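Local structure of SusD superfamily protein (3OTN) at residues 367-372 against 429-434; 190-195 against 361-366. The protein probably binds carbohydrate or another nutrient at the outer membrane of Parabacteroides distasonis. All blocks are in the same frame, centred on the assembly; numbering follows the deposited sequence.

In the fold
Helix 360-375 serves both contacts: its residues 361-366 pack on helix 187-202 in contact 2, and the following residues, 367-372, reach the C-terminal end of helix 424-431 in contact 1. The contact centres lie about 12 Å apart, and both are buried, contact 2 about 12 Å and contact 1 about 16 Å from the centre of the chain. Their chemistry differs. Contact 2, the nearer to the centre, has four buried touching residues, whereas Thr431 in contact 1 is partly exposed. Contact 2 is apolar packing without a hydrogen bond, and buries 153 Å² where two helices cross. Contact 1 buries 98 Å² and rests on one salt bridge spanning a wide backbone gap.

Contact 1. Residues 367-372 against 429-434; sequences YAEAQV and LRTRKI
Arg430 grips Glu369 end-on with NH1 and NH2, one nitrogen to each carboxylate oxygen, and this salt bridge carries nearly all of the contact. NH1 of Arg430 donates to OE2 of Glu369 at 2.7 Å, almost straight at 172°, while NH2 of Arg430 donates to OE1 of Glu369 at 2.9 Å and is more bent. Both oxygens lie close to the guanidinium plane, but the carboxylate is turned 52° against it. With this turn neither donor lies in the carboxylate plane: OE1 is met on its syn side but tilted out of the plane, OE2 from above it. Two extended chains span the distance: Glu369 has CG anti to its backbone N (chi1 -177°), and Arg430 runs straight from CG to NE, bridging segments whose nearest CA atoms, those of Glu369 and Thr431, are 11.2 Å apart.

Further polar bonds fix both partners. OE2 of Glu369 also takes a hydrogen bond from the indole NE1 of Trp411 on helix 403-418, and NH2 of Arg430 forms a second salt bridge with Asp427, one turn earlier on its own helix.

Beyond the ion pair, contact is slight: the methyl CG2 of Thr431 lies 4.2 Å from the carboxylate oxygen OE2 of Glu369. The hydroxyl of Thr431 bonds instead to the backbone O of Asp427 and accepts from the backbone N of Lys433 at 3.2 Å, an ST turn where helix 424-431 gives way to strand 433-435.

Replacing Glu369 with alanine removes the carboxylate, which would probably cost the buried guanidinium one of its two acidic partners here and leave the Trp411 indole N-H without this acceptor. Two acidic residues round one buried arginine are consistent with charge compensation inside the helical fold.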
loop_
_atom_site.group_PDB
_atom_site.type_symbol
_atom_site.label_atom_id
_atom_site.label_comp_id
_atom_site.label_asym_id
_atom_site.label_seq_id
_atom_site.Cartn_x
_atom_site.Cartn_y
_atom_site.Cartn_z
ATOM N N TYR A 367 12.453 -0.467 -9.937
ATOM C CA TYR A 367 13.763 -0.528 -10.600
ATOM C C TYR A 367 13.768 0.256 -11.915
ATOM O O TYR A 367 14.659 1.103 -12.109
ATOM C CB TYR A 367 14.287 -1.954 -10.867
ATOM C CG TYR A 367 15.634 -1.911 -11.607
ATOM C CD1 TYR A 367 16.826 -1.690 -10.925
ATOM C CD2 TYR A 367 15.693 -2.035 -12.994
ATOM C CE1 TYR A 367 18.050 -1.594 -11.618
ATOM C CE2 TYR A 367 16.898 -1.965 -13.682
ATOM C CZ TYR A 367 18.073 -1.739 -12.977
ATOM O OH TYR A 367 19.252 -1.659 -13.658
ATOM N N ALA A 368 12.822 -0.038 -12.818
ATOM C CA ALA A 368 12.730 0.672 -14.118
ATOM C C ALA A 368 12.657 2.190 -13.921
ATOM O O ALA A 368 13.325 2.939 -14.640
ATOM C CB ALA A 368 11.533 0.200 -14.956
ATOM N N GLU A 369 11.848 2.631 -12.961
ATOM C CA GLU A 369 11.682 4.066 -12.708
ATOM C C GLU A 369 12.955 4.713 -12.197
ATOM O O GLU A 369 13.404 5.711 -12.738
ATOM C CB GLU A 369 10.488 4.345 -11.776
ATOM C CG GLU A 369 10.263 5.855 -11.571
ATOM C CD GLU A 369 8.942 6.220 -10.876
ATOM O OE1 GLU A 369 8.169 5.326 -10.545
ATOM O OE2 GLU A 369 8.676 7.433 -10.708
ATOM N N ALA A 370 13.542 4.142 -11.158
ATOM C CA ALA A 370 14.795 4.654 -10.603
ATOM C C ALA A 370 15.930 4.658 -11.632
ATOM O O ALA A 370 16.718 5.623 -11.707
ATOM C CB ALA A 370 15.211 3.823 -9.364
ATOM N N GLN A 371 16.033 3.561 -12.392
ATOM C CA GLN A 371 17.114 3.370 -13.361
ATOM C C GLN A 371 17.039 4.423 -14.458
ATOM O O GLN A 371 18.058 5.069 -14.769
ATOM C CB GLN A 371 17.097 1.945 -13.963
ATOM C CG GLN A 371 18.266 1.634 -14.867
ATOM C CD GLN A 371 18.003 2.014 -16.328
ATOM O OE1 GLN A 371 16.966 1.666 -16.879
ATOM N NE2 GLN A 371 18.944 2.712 -16.952
ATOM N N VAL A 372 15.852 4.612 -15.037
ATOM C CA VAL A 372 15.714 5.605 -16.092
ATOM C C VAL A 372 15.953 7.039 -15.578
ATOM O O VAL A 372 16.506 7.868 -16.293
ATOM C CB VAL A 372 14.382 5.509 -16.881
ATOM C CG1 VAL A 372 13.202 6.015 -16.065
ATOM C CG2 VAL A 372 14.522 6.295 -18.175
ATOM N N LEU A 429 1.912 11.723 -5.267
ATOM C CA LEU A 429 2.552 12.682 -4.360
ATOM C C LEU A 429 4.054 12.858 -4.670
ATOM O O LEU A 429 4.564 13.981 -4.639
ATOM C CB LEU A 429 2.368 12.244 -2.906
ATOM C CG LEU A 429 0.924 12.250 -2.351
ATOM C CD1 LEU A 429 0.942 11.883 -0.867
ATOM C CD2 LEU A 429 0.189 13.628 -2.573
ATOM N N ARG A 430 4.759 11.771 -4.971
ATOM C CA ARG A 430 6.199 11.864 -5.210
ATOM C C ARG A 430 6.569 12.400 -6.592
ATOM O O ARG A 430 7.642 12.982 -6.736
ATOM C CB ARG A 430 6.936 10.544 -4.872
ATOM C CG ARG A 430 6.681 9.418 -5.798
ATOM C CD ARG A 430 7.397 8.149 -5.324
ATOM N NE ARG A 430 6.933 7.045 -6.138
ATOM C CZ ARG A 430 7.274 6.860 -7.418
ATOM N NH1 ARG A 430 8.153 7.670 -8.037
ATOM N NH2 ARG A 430 6.744 5.857 -8.082
ATOM N N THR A 431 5.680 12.253 -7.579
ATOM C CA THR A 431 5.896 12.825 -8.901
ATOM C C THR A 431 5.208 14.191 -9.047
ATOM O O THR A 431 5.593 14.967 -9.903
ATOM C CB THR A 431 5.368 11.897 -10.019
ATOM O OG1 THR A 431 3.943 11.716 -9.907
ATOM C CG2 THR A 431 6.038 10.550 -9.957
ATOM N N ARG A 432 4.190 14.470 -8.222
ATOM C CA ARG A 432 3.256 15.616 -8.399
ATOM C C ARG A 432 2.679 15.644 -9.823
ATOM O O ARG A 432 2.520 16.705 -10.417
ATOM C CB ARG A 432 3.886 16.955 -7.985
ATOM C CG ARG A 432 4.022 17.013 -6.456
ATOM C CD ARG A 432 4.502 18.308 -5.930
ATOM N NE ARG A 432 4.796 18.179 -4.498
ATOM C CZ ARG A 432 5.377 19.131 -3.773
ATOM N NH1 ARG A 432 5.716 20.278 -4.337
ATOM N NH2 ARG A 432 5.639 18.944 -2.485
ATOM N N LYS A 433 2.367 14.447 -10.321
ATOM C CA LYS A 433 1.722 14.247 -11.612
ATOM C C LYS A 433 0.538 13.309 -11.432
ATOM O O LYS A 433 0.608 12.345 -10.678
ATOM C CB LYS A 433 2.690 13.658 -12.653
ATOM C CG LYS A 433 3.920 14.517 -12.959
ATOM C CD LYS A 433 3.639 15.619 -13.942
ATOM C CE LYS A 433 4.924 16.369 -14.296
ATOM N NZ LYS A 433 4.543 17.537 -15.124
ATOM N N ILE A 434 -0.543 13.592 -12.151
ATOM C CA ILE A 434 -1.738 12.747 -12.174
ATOM C C ILE A 434 -2.021 12.331 -13.635
ATOM O O ILE A 434 -2.091 13.186 -14.550
ATOM C CB ILE A 434 -2.930 13.529 -11.628
ATOM C CG1 ILE A 434 -2.804 13.653 -10.096
ATOM C CG2 ILE A 434 -4.262 12.876 -12.015
ATOM C CD1 ILE A 434 -3.887 14.549 -9.465
#

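Contact 2. Residues 190-195 against 361-366; sequences VKALLA and TDVLLM
Met366, a selenomethionine, reaches Ala192 and Ala195 through a side chain that leaves its helix with CG anti to the carbonyl carbon (chi1 -71°) and then folds at the last torsion (chi3 -66°). That final bend swings the methyl CE, rather than the selenium, onto helix 187-202. Val363 directs one branch across: CG2 lies anti to the carbonyl carbon and beside the backbone N, where it meets the methyl of Ala192.

CE of Met366 comes 3.5 Å from the backbone O of Ala192, an approach consistent with the small side chains of Ala192 and Ala195. The same methyl lies 4.2 Å from CB of Ala195, one turn further along. CG2 of Val363 touches CB of Ala192 at 3.7 Å, a methyl-to-methyl contact. Ala192 is thus met at two points, its CB by Val363 and its carbonyl oxygen by Met366.

Both segments belong to long helices of the alpha-helical part of the SusD fold, whose sequence families fall in the TPR clan. The two short segments run in broadly the same direction, their axes 10.4 Å apart at closest and crossing at 44°. The backbones are nearest at Ala192 and Val363, whose CA atoms are 6.2 Å apart, and diverge to 7.3 Å between the CA atoms of Ala195 and Met366; the longer Met366 side chain spans this wider end.

No hydrogen bond joins the segments; they meet by van der Waals packing among four buried residues. Helix 210-225 borders the contact, with Ser220 touching Val363 and the Ser216 hydroxyl bonded to the backbone O of Ala195. From helix 403-418, Arg414 packs against Met366 and forms a salt bridge with Asp362.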
loop_
_atom_site.group_PDB
_atom_site.type_symbol
_atom_site.label_atom_id
_atom_site.label_comp_id
_atom_site.label_asym_id
_atom_site.label_seq_id
_atom_site.Cartn_x
_atom_site.Cartn_y
_atom_site.Cartn_z
ATOM N N VAL A 190 13.208 -5.608 3.349
ATOM C CA VAL A 190 14.050 -4.451 3.655
ATOM C C VAL A 190 14.480 -3.758 2.379
ATOM O O VAL A 190 14.454 -2.527 2.307
ATOM C CB VAL A 190 15.343 -4.881 4.449
ATOM C CG1 VAL A 190 16.355 -3.735 4.508
ATOM C CG2 VAL A 190 14.979 -5.409 5.822
ATOM N N LYS A 191 14.908 -4.539 1.392
ATOM C CA LYS A 191 15.375 -3.950 0.117
ATOM C C LYS A 191 14.231 -3.312 -0.651
ATOM O O LYS A 191 14.426 -2.272 -1.242
ATOM C CB LYS A 191 16.062 -4.964 -0.818
ATOM C CG LYS A 191 17.210 -5.722 -0.259
ATOM C CD LYS A 191 18.367 -4.887 0.045
ATOM C CE LYS A 191 19.619 -5.774 0.411
ATOM N NZ LYS A 191 20.746 -4.855 0.516
ATOM N N ALA A 192 13.045 -3.917 -0.627
ATOM C CA ALA A 192 11.858 -3.347 -1.307
ATOM C C ALA A 192 11.455 -2.010 -0.674
ATOM O O ALA A 192 11.208 -1.026 -1.372
ATOM C CB ALA A 192 10.688 -4.332 -1.276
ATOM N N LEU A 193 11.397 -1.975 0.652
ATOM C CA LEU A 193 11.080 -0.760 1.362
ATOM C C LEU A 193 12.128 0.308 1.146
ATOM O O LEU A 193 11.771 1.460 0.878
ATOM C CB LEU A 193 10.921 -1.000 2.864
ATOM C CG LEU A 193 10.579 0.236 3.712
ATOM C CD1 LEU A 193 9.359 0.999 3.143
ATOM C CD2 LEU A 193 10.356 -0.179 5.162
ATOM N N LEU A 194 13.410 -0.065 1.253
ATOM C CA LEU A 194 14.490 0.907 1.100
ATOM C C LEU A 194 14.556 1.420 -0.360
ATOM O O LEU A 194 14.822 2.607 -0.583
ATOM C CB LEU A 194 15.835 0.368 1.611
ATOM C CG LEU A 194 17.032 1.325 1.605
ATOM C CD1 LEU A 194 16.705 2.659 2.273
ATOM C CD2 LEU A 194 18.252 0.688 2.267
ATOM N N ALA A 195 14.244 0.572 -1.346
ATOM C CA ALA A 195 14.111 1.064 -2.731
ATOM C C ALA A 195 13.054 2.194 -2.823
ATOM O O ALA A 195 13.266 3.238 -3.431
ATOM C CB ALA A 195 13.762 -0.078 -3.699
ATOM N N THR A 361 6.168 -7.351 -8.611
ATOM C CA THR A 361 5.834 -6.441 -9.751
ATOM C C THR A 361 6.148 -4.967 -9.450
ATOM O O THR A 361 6.739 -4.271 -10.283
ATOM C CB THR A 361 4.386 -6.597 -10.257
ATOM O OG1 THR A 361 4.206 -7.909 -10.787
ATOM C CG2 THR A 361 4.055 -5.561 -11.371
ATOM N N ASP A 362 5.795 -4.521 -8.246
ATOM C CA ASP A 362 6.065 -3.164 -7.762
ATOM C C ASP A 362 7.573 -2.921 -7.732
ATOM O O ASP A 362 8.046 -1.909 -8.220
ATOM C CB ASP A 362 5.484 -3.026 -6.349
ATOM C CG ASP A 362 5.468 -1.587 -5.795
ATOM O OD1 ASP A 362 5.901 -0.586 -6.446
ATOM O OD2 ASP A 362 4.966 -1.477 -4.641
ATOM N N VAL A 363 8.322 -3.895 -7.235
ATOM C CA VAL A 363 9.772 -3.745 -7.128
ATOM C C VAL A 363 10.403 -3.626 -8.528
ATOM O O VAL A 363 11.280 -2.803 -8.718
ATOM C CB VAL A 363 10.431 -4.853 -6.323
ATOM C CG1 VAL A 363 11.976 -4.696 -6.356
ATOM C CG2 VAL A 363 9.921 -4.838 -4.884
ATOM N N LEU A 364 9.976 -4.458 -9.476
ATOM C CA LEU A 364 10.446 -4.366 -10.865
ATOM C C LEU A 364 10.183 -2.968 -11.490
ATOM O O LEU A 364 11.074 -2.357 -12.108
ATOM C CB LEU A 364 9.777 -5.434 -11.726
ATOM C CG LEU A 364 10.040 -6.917 -11.417
ATOM C CD1 LEU A 364 9.511 -7.819 -12.529
ATOM C CD2 LEU A 364 11.524 -7.144 -11.195
ATOM N N LEU A 365 8.975 -2.455 -11.308
ATOM C CA LEU A 365 8.651 -1.139 -11.859
ATOM C C LEU A 365 9.404 -0.032 -11.097
ATOM O O LEU A 365 9.776 0.956 -11.696
ATOM C CB LEU A 365 7.146 -0.911 -11.835
ATOM C CG LEU A 365 6.374 -1.811 -12.810
ATOM C CD1 LEU A 365 4.879 -1.756 -12.478
ATOM C CD2 LEU A 365 6.622 -1.341 -14.246
HETATM N N MSE A 366 9.641 -0.193 -9.789
HETATM C CA MSE A 366 10.514 0.738 -9.045
HETATM C C MSE A 366 11.938 0.715 -9.567
HETATM O O MSE A 366 12.550 1.771 -9.656
HETATM C CB MSE A 366 10.491 0.463 -7.537
HETATM C CG MSE A 366 9.183 0.845 -6.880
HETATM SE SE MSE A 366 9.398 0.932 -4.943
HETATM C CE MSE A 366 9.746 -0.913 -4.566
#